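Local atomic coordinates of extracellular solute-binding protein family 1 (Pseudothermotoga lettingae, PDB entry 5CI5), a protein that binds alpha-D-tagatose and probably delivers it, as the extracellular solute-binding component, to an ABC transporter for sugar uptake. Residues V33-E38 / F269-A274; A255-A260 / P277-K282. All coordinates share one frame; numbering follows the deposited sequence.

In the fold
Both contacts are mainly buried, each with one exposed residue at its margin, Glu35 and Asn257, and helix 268-275 or the loop after it takes part in each. Contact 1 lies nearer the centre of the chain and near the bound sugar; it joins that helix to 33-38, more than 200 residues away in sequence, mainly through leucine and proline side chains, and probably bridges two lobes. Contact 2, farther out, is more local and sparser: one isoleucine from the loop 277-282 meets Ala255 at the start of 255-260, while polar groups around it hold the turns, tying neighbouring connections within one lobe. Ile272 links the two, its CG1 packing on Ala255 CB at 3.9 Å.

Contact 1 of 2, residues V33-E38 / F269-A274; sequences VAELDE and FPLIEA
Leu36 and Leu271 meet in what is probably an interface between the two lobes of this solute-binding fold, close to the sugar cleft: Gln32, just before Val33, and Trp267, two residues before Phe269, both line the tagatose pocket. The leucines touch methyl to methyl, CD2 of Leu36 lying 3.9 Å from CD2 of Leu271, with their side chains set aslant to one another. The other branch of Leu36 reaches the proline ring, its CD1 standing 4.2 Å from CG of Pro270, so each methyl of Leu36 rests on one of two successive residues of the helix. Leu271 holds CG beside its backbone N (chi1 -61°), which carries CD2 across to the opposite segment. There the same methyl also meets Glu35, whose chain crosses that of Leu271 at about a right angle: Leu271 CD2 is 4.0 Å from Glu35 CB and 3.9 Å from Glu35 OE1. Leu36 occupies the N-cap position of helix 37-51 and is the centre of an inverse gamma turn. Trp331 and Lys335 of helix 325-335 pack on Leu36, while Leu271 also touches Gln32 and, on helix 247-255, Arg251.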
ATOM      1  N   VAL A  33      -2.258   9.209   1.738  1.00 10.76           N
ATOM      2  CA  VAL A  33      -1.429  10.409   1.733  1.00 10.20           C
ATOM      3  C   VAL A  33      -2.279  11.661   1.478  1.00 11.96           C
ATOM      4  O   VAL A  33      -1.844  12.778   1.713  1.00 11.86           O
ATOM      5  CB  VAL A  33      -0.272  10.279   0.686  1.00 11.54           C
ATOM      6  CG1 VAL A  33      -0.710  10.691  -0.694  1.00 12.25           C
ATOM      7  CG2 VAL A  33       0.932  11.099   1.096  1.00 15.83           C
ATOM      8  N   ALA A  34      -3.506  11.474   1.017  1.00 10.35           N
ATOM      9  CA  ALA A  34      -4.393  12.609   0.792  1.00 12.43           C
ATOM     10  C   ALA A  34      -4.825  13.245   2.115  1.00 14.20           C
ATOM     11  O   ALA A  34      -5.364  14.342   2.115  1.00 17.93           O
ATOM     12  CB  ALA A  34      -5.614  12.181  -0.034  1.00 15.46           C
ATOM     13  N   GLU A  35      -4.553  12.590   3.247  1.00 14.59           N
ATOM     14  CA  GLU A  35      -4.853  13.206   4.544  1.00 16.83           C
ATOM     15  C   GLU A  35      -3.911  14.353   4.890  1.00 15.43           C
ATOM     16  O   GLU A  35      -4.229  15.150   5.776  1.00 19.43           O
ATOM     17  CB  GLU A  35      -4.807  12.160   5.666  1.00 14.33           C
ATOM     18  CG  GLU A  35      -5.787  11.037   5.430  1.00 17.74           C
ATOM     19  CD  GLU A  35      -5.893  10.062   6.603  1.00 24.65           C
ATOM     20  OE1 GLU A  35      -5.419  10.376   7.716  1.00 18.22           O
ATOM     21  OE2 GLU A  35      -6.471   8.982   6.396  1.00 29.61           O
ATOM     22  N   LEU A  36      -2.755  14.424   4.223  1.00 16.10           N
ATOM     23  CA  LEU A  36      -1.752  15.432   4.538  1.00 16.46           C
ATOM     24  C   LEU A  36      -2.071  16.684   3.726  1.00 19.87           C
ATOM     25  O   LEU A  36      -1.242  17.151   2.959  1.00 17.49           O
ATOM     26  CB  LEU A  36      -0.339  14.918   4.251  1.00 18.24           C
ATOM     27  CG  LEU A  36       0.034  13.608   4.948  1.00 15.82           C
ATOM     28  CD1 LEU A  36       1.404  13.140   4.540  1.00 21.04           C
ATOM     29  CD2 LEU A  36      -0.059  13.762   6.466  1.00 25.78           C
ATOM     30  N   ASP A  37      -3.272  17.229   3.935  1.00 18.70           N
ATOM     31  CA  ASP A  37      -3.849  18.192   2.997  1.00 23.78           C
ATOM     32  C   ASP A  37      -3.171  19.562   3.081  1.00 21.94           C
ATOM     33  O   ASP A  37      -3.109  20.291   2.086  1.00 21.89           O
ATOM     34  CB  ASP A  37      -5.367  18.337   3.218  1.00 20.40           C
ATOM     35  CG  ASP A  37      -5.739  18.742   4.640  1.00 34.11           C
ATOM     36  OD1 ASP A  37      -5.090  18.299   5.610  1.00 35.55           O
ATOM     37  OD2 ASP A  37      -6.714  19.506   4.777  1.00 36.63           O
ATOM     38  N   GLU A  38      -2.628  19.886   4.245  1.00 21.42           N
ATOM     39  CA  GLU A  38      -1.918  21.149   4.404  1.00 27.60           C
ATOM     40  C   GLU A  38      -0.591  21.087   3.670  1.00 22.86           C
ATOM     41  O   GLU A  38      -0.165  22.067   3.053  1.00 21.86           O
ATOM     42  CB  GLU A  38      -1.682  21.473   5.878  1.00 33.53           C
ATOM     43  CG  GLU A  38      -2.949  21.606   6.703  1.00 51.58           C
ATOM     44  CD  GLU A  38      -2.671  21.575   8.199  1.00 63.60           C
ATOM     45  OE1 GLU A  38      -1.760  22.304   8.643  1.00 69.04           O
ATOM     46  OE2 GLU A  38      -3.352  20.813   8.925  1.00 64.06           O
ATOM     47  N   PHE A 269       3.978   6.600   9.024  1.00  8.47           N
ATOM     48  CA  PHE A 269       4.720   7.394   9.993  1.00 11.67           C
ATOM     49  C   PHE A 269       4.140   8.805  10.195  1.00 11.66           C
ATOM     50  O   PHE A 269       3.815   9.155  11.333  1.00 12.58           O
ATOM     51  CB  PHE A 269       6.190   7.462   9.602  1.00 10.25           C
ATOM     52  CG  PHE A 269       6.872   6.122   9.487  1.00  7.39           C
ATOM     53  CD1 PHE A 269       6.344   4.964  10.045  1.00  8.32           C
ATOM     54  CD2 PHE A 269       8.082   6.036   8.827  1.00  8.78           C
ATOM     55  CE1 PHE A 269       7.020   3.751   9.932  1.00 10.41           C
ATOM     56  CE2 PHE A 269       8.751   4.818   8.729  1.00  8.62           C
ATOM     57  CZ  PHE A 269       8.226   3.687   9.267  1.00 11.41           C
ATOM     58  N   PRO A 270       3.972   9.605   9.126  1.00  9.00           N
ATOM     59  CA  PRO A 270       3.361  10.924   9.372  1.00 10.55           C
ATOM     60  C   PRO A 270       1.927  10.828   9.878  1.00 10.94           C
ATOM     61  O   PRO A 270       1.462  11.684  10.653  1.00 12.07           O
ATOM     62  CB  PRO A 270       3.429  11.609   7.997  1.00 11.33           C
ATOM     63  CG  PRO A 270       3.574  10.480   6.997  1.00 11.01           C
ATOM     64  CD  PRO A 270       4.407   9.454   7.726  1.00  9.33           C
ATOM     65  N   LEU A 271       1.227   9.780   9.458  1.00 11.35           N
ATOM     66  CA  LEU A 271      -0.180   9.655   9.820  1.00 10.47           C
ATOM     67  C   LEU A 271      -0.347   9.294  11.291  1.00 13.90           C
ATOM     68  O   LEU A 271      -1.219   9.841  11.963  1.00 11.75           O
ATOM     69  CB  LEU A 271      -0.867   8.621   8.926  1.00 12.03           C
ATOM     70  CG  LEU A 271      -0.825   9.002   7.437  1.00 11.82           C
ATOM     71  CD1 LEU A 271      -1.387   7.865   6.572  1.00 11.85           C
ATOM     72  CD2 LEU A 271      -1.578  10.287   7.138  1.00 15.96           C
ATOM     73  N   ILE A 272       0.469   8.393  11.806  1.00 11.57           N
ATOM     74  CA  ILE A 272       0.297   7.985  13.200  1.00  8.65           C
ATOM     75  C   ILE A 272       0.718   9.145  14.103  1.00 13.25           C
ATOM     76  O   ILE A 272       0.101   9.366  15.149  1.00 13.95           O
ATOM     77  CB  ILE A 272       1.072   6.679  13.532  1.00 10.19           C
ATOM     78  CG1 ILE A 272       0.476   6.035  14.796  1.00 11.05           C
ATOM     79  CG2 ILE A 272       2.598   6.891  13.629  1.00 10.77           C
ATOM     80  CD1 ILE A 272       1.076   4.688  15.179  1.00 12.01           C
ATOM     81  N   GLU A 273       1.733   9.898  13.680  1.00 12.99           N
ATOM     82  CA  GLU A 273       2.251  11.010  14.481  1.00 14.30           C
ATOM     83  C   GLU A 273       1.284  12.179  14.456  1.00 17.54           C
ATOM     84  O   GLU A 273       1.173  12.909  15.437  1.00 17.98           O
ATOM     85  CB  GLU A 273       3.655  11.427  13.997  1.00 14.54           C
ATOM     86  CG  GLU A 273       4.725  10.370  14.363  1.00 16.26           C
ATOM     87  CD  GLU A 273       6.064  10.545  13.659  1.00 29.41           C
ATOM     88  OE1 GLU A 273       6.279  11.577  12.983  1.00 39.95           O
ATOM     89  OE2 GLU A 273       6.912   9.633  13.770  1.00 22.72           O
ATOM     90  N   ALA A 274       0.566  12.345  13.353  1.00 12.65           N
ATOM     91  CA  ALA A 274      -0.508  13.336  13.308  1.00 15.76           C
ATOM     92  C   ALA A 274      -1.655  12.974  14.259  1.00 21.28           C
ATOM     93  O   ALA A 274      -2.215  13.852  14.922  1.00 18.89           O
ATOM     94  CB  ALA A 274      -1.028  13.489  11.891  1.00 18.60           C
TER

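Contact 2 of 2, residues A255-A260 / P277-K282; sequences AQNRVA and PDIAGK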
ATOM      1  N   ALA A 255      -2.366   4.501  17.773  1.00 11.20           N
ATOM      2  CA  ALA A 255      -2.040   5.826  18.294  1.00  9.71           C
ATOM      3  C   ALA A 255      -2.756   6.070  19.626  1.00 12.35           C
ATOM      4  O   ALA A 255      -2.351   6.930  20.407  1.00 13.40           O
ATOM      5  CB  ALA A 255      -2.405   6.877  17.283  1.00 11.62           C
ATOM      6  N   GLN A 256      -3.827   5.328  19.872  1.00 10.22           N
ATOM      7  CA  GLN A 256      -4.522   5.389  21.152  1.00  9.94           C
ATOM      8  C   GLN A 256      -4.058   4.308  22.122  1.00 14.74           C
ATOM      9  O   GLN A 256      -4.679   4.123  23.152  1.00 14.60           O
ATOM     10  CB  GLN A 256      -6.021   5.233  20.954  1.00 10.84           C
ATOM     11  CG  GLN A 256      -6.682   6.290  20.071  1.00 14.55           C
ATOM     12  CD  GLN A 256      -8.173   6.037  19.952  1.00 23.11           C
ATOM     13  OE1 GLN A 256      -8.596   4.911  19.688  1.00 26.16           O
ATOM     14  NE2 GLN A 256      -8.980   7.078  20.162  1.00 15.83           N
ATOM     15  N   ASN A 257      -2.973   3.610  21.790  1.00 11.75           N
ATOM     16  CA  ASN A 257      -2.473   2.476  22.577  1.00  9.16           C
ATOM     17  C   ASN A 257      -3.515   1.380  22.808  1.00 12.61           C
ATOM     18  O   ASN A 257      -3.579   0.783  23.883  1.00 15.14           O
ATOM     19  CB  ASN A 257      -1.916   3.005  23.905  1.00 17.32           C
ATOM     20  CG  ASN A 257      -0.861   4.066  23.690  1.00 20.15           C
ATOM     21  OD1 ASN A 257       0.081   3.872  22.926  1.00 16.56           O
ATOM     22  ND2 ASN A 257      -1.043   5.220  24.319  1.00 32.63           N
ATOM     23  N   ARG A 258      -4.288   1.065  21.764  1.00 10.38           N
ATOM     24  CA  ARG A 258      -5.279  -0.011  21.845  1.00  8.69           C
ATOM     25  C   ARG A 258      -4.971  -1.187  20.931  1.00 11.97           C
ATOM     26  O   ARG A 258      -5.512  -2.258  21.132  1.00 11.24           O
ATOM     27  CB  ARG A 258      -6.661   0.524  21.502  1.00 11.16           C
ATOM     28  CG  ARG A 258      -7.106   1.597  22.494  1.00 20.25           C
ATOM     29  CD  ARG A 258      -8.583   1.589  22.674  1.00 26.00           C
ATOM     30  NE  ARG A 258      -9.263   1.899  21.435  1.00 21.97           N
ATOM     31  CZ  ARG A 258      -9.970   1.042  20.707  1.00 24.27           C
ATOM     32  NH1 ARG A 258     -10.541   1.483  19.602  1.00 25.78           N
ATOM     33  NH2 ARG A 258     -10.112  -0.236  21.052  1.00 29.39           N
ATOM     34  N   VAL A 259      -4.120  -0.984  19.929  1.00 10.11           N
ATOM     35  CA  VAL A 259      -3.723  -2.087  19.031  1.00  9.45           C
ATOM     36  C   VAL A 259      -2.222  -2.088  18.920  1.00  9.28           C
ATOM     37  O   VAL A 259      -1.645  -1.120  18.473  1.00  9.77           O
ATOM     38  CB  VAL A 259      -4.354  -1.960  17.631  1.00 11.00           C
ATOM     39  CG1 VAL A 259      -3.787  -3.042  16.652  1.00  9.18           C
ATOM     40  CG2 VAL A 259      -5.823  -2.108  17.742  1.00 12.85           C
ATOM     41  N   ALA A 260      -1.583  -3.191  19.312  1.00  9.58           N
ATOM     42  CA  ALA A 260      -0.134  -3.202  19.475  1.00  7.14           C
ATOM     43  C   ALA A 260       0.636  -3.513  18.217  1.00  9.86           C
ATOM     44  O   ALA A 260       1.805  -3.146  18.131  1.00  9.63           O
ATOM     45  CB  ALA A 260       0.258  -4.186  20.549  1.00 10.01           C
ATOM     46  N   PRO A 277       0.762  13.090  18.498  1.00 21.16           N
ATOM     47  CA  PRO A 277       2.168  13.496  18.449  1.00 23.88           C
ATOM     48  C   PRO A 277       3.036  12.863  19.547  1.00 20.64           C
ATOM     49  O   PRO A 277       4.236  12.705  19.315  1.00 25.24           O
ATOM     50  CB  PRO A 277       2.090  15.022  18.611  1.00 25.46           C
ATOM     51  CG  PRO A 277       0.750  15.376  18.090  1.00 26.66           C
ATOM     52  CD  PRO A 277      -0.154  14.243  18.468  1.00 28.71           C
ATOM     53  N   ASP A 278       2.443  12.486  20.680  1.00 21.17           N
ATOM     54  CA  ASP A 278       3.198  11.908  21.783  1.00 32.80           C
ATOM     55  C   ASP A 278       3.711  10.508  21.460  1.00 29.11           C
ATOM     56  O   ASP A 278       4.512   9.969  22.215  1.00 25.33           O
ATOM     57  CB  ASP A 278       2.348  11.849  23.057  1.00 45.16           C
ATOM     58  CG  ASP A 278       2.051  13.229  23.639  1.00 55.79           C
ATOM     59  OD1 ASP A 278       2.889  14.147  23.483  1.00 57.26           O
ATOM     60  OD2 ASP A 278       0.976  13.389  24.258  1.00 58.53           O
ATOM     61  N   ILE A 279       3.263   9.918  20.352  1.00 25.40           N
ATOM     62  CA  ILE A 279       3.725   8.574  19.993  1.00 20.76           C
ATOM     63  C   ILE A 279       5.056   8.574  19.256  1.00 21.89           C
ATOM     64  O   ILE A 279       5.666   7.513  19.067  1.00 17.48           O
ATOM     65  CB  ILE A 279       2.685   7.842  19.148  1.00 19.06           C
ATOM     66  CG1 ILE A 279       2.816   6.329  19.373  1.00 23.62           C
ATOM     67  CG2 ILE A 279       2.812   8.180  17.643  1.00 15.63           C
ATOM     68  CD1 ILE A 279       1.584   5.593  19.088  1.00 32.86           C
ATOM     69  N   ALA A 280       5.536   9.745  18.843  1.00 22.06           N
ATOM     70  CA  ALA A 280       6.838   9.802  18.191  1.00 17.99           C
ATOM     71  C   ALA A 280       7.863   9.121  19.084  1.00 22.49           C
ATOM     72  O   ALA A 280       7.904   9.366  20.295  1.00 26.59           O
ATOM     73  CB  ALA A 280       7.247  11.255  17.899  1.00 21.97           C
ATOM     74  N   GLY A 281       8.642   8.224  18.495  1.00 24.55           N
ATOM     75  CA  GLY A 281       9.646   7.475  19.222  1.00 26.80           C
ATOM     76  C   GLY A 281       9.129   6.285  20.004  1.00 24.38           C
ATOM     77  O   GLY A 281       9.914   5.565  20.613  1.00 29.04           O
ATOM     78  N   LYS A 282       7.817   6.065  19.991  1.00 14.87           N
ATOM     79  CA  LYS A 282       7.229   5.015  20.793  1.00 17.09           C
ATOM     80  C   LYS A 282       6.582   3.922  19.934  1.00 12.96           C
ATOM     81  O   LYS A 282       5.782   3.131  20.417  1.00 16.01           O
ATOM     82  CB  LYS A 282       6.216   5.620  21.749  1.00 19.36           C
ATOM     83  CG  LYS A 282       6.810   6.729  22.630  1.00 24.49           C
ATOM     84  CD  LYS A 282       5.774   7.265  23.608  1.00 31.11           C
ATOM     85  CE  LYS A 282       6.371   8.327  24.526  1.00 36.35           C
ATOM     86  NZ  LYS A 282       6.987   9.469  23.771  1.00 40.19           N
TER
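Ile279 makes the contact with Ala255 through the very end of its side chain: CD1 sits 3.7 Å from Ala255 CA, so the methyl presses on the backbone of its partner more closely than on its CB. With CG1 anti to the backbone N (chi1 -152°) and the chain continuing extended, the isoleucine reaches the C-terminal end of helix 247-255. The same CD1 lies at the margin of Asn257, 4.5 Å from its OD1, a loose approach; the oxygen itself is hydrogen-bonded to ND2 of Asn144. Asn257 has positive phi and is the C-prime residue of a Schellman motif, in which Arg258 N bonds to Met253 O and Asn257 N to Met254 O; this turns the chain away from the helix toward strand 261-264.

On the other side, Ile279 ends a 3-10 segment and starts a type II beta turn to Lys282, closed by Lys282 N to Ile279 O at 2.8 Å, with Gly281 at positive phi in its third position. The lysine side chain folds back over this loop, and its NZ donates to Asp278 O at 3.0 Å, almost in line with the carbonyl bond (161°). Asn276 joins the two loops: its ND2 donates to Ala255 O, and its OD1 accepts from Asp278 N. Ile272 of helix 268-275 touches both Ala255 and Ile279, and Ala275 also lies against Ala255. The two loops lead into strands 261-264 and 283-286, which flank strand 140-144 in one antiparallel sheet.

The contact itself is thus pure van der Waals packing over a small area. The polar bonds fix the shapes of the two turns, and with them the position from which a single methyl reaches the backbone opposite.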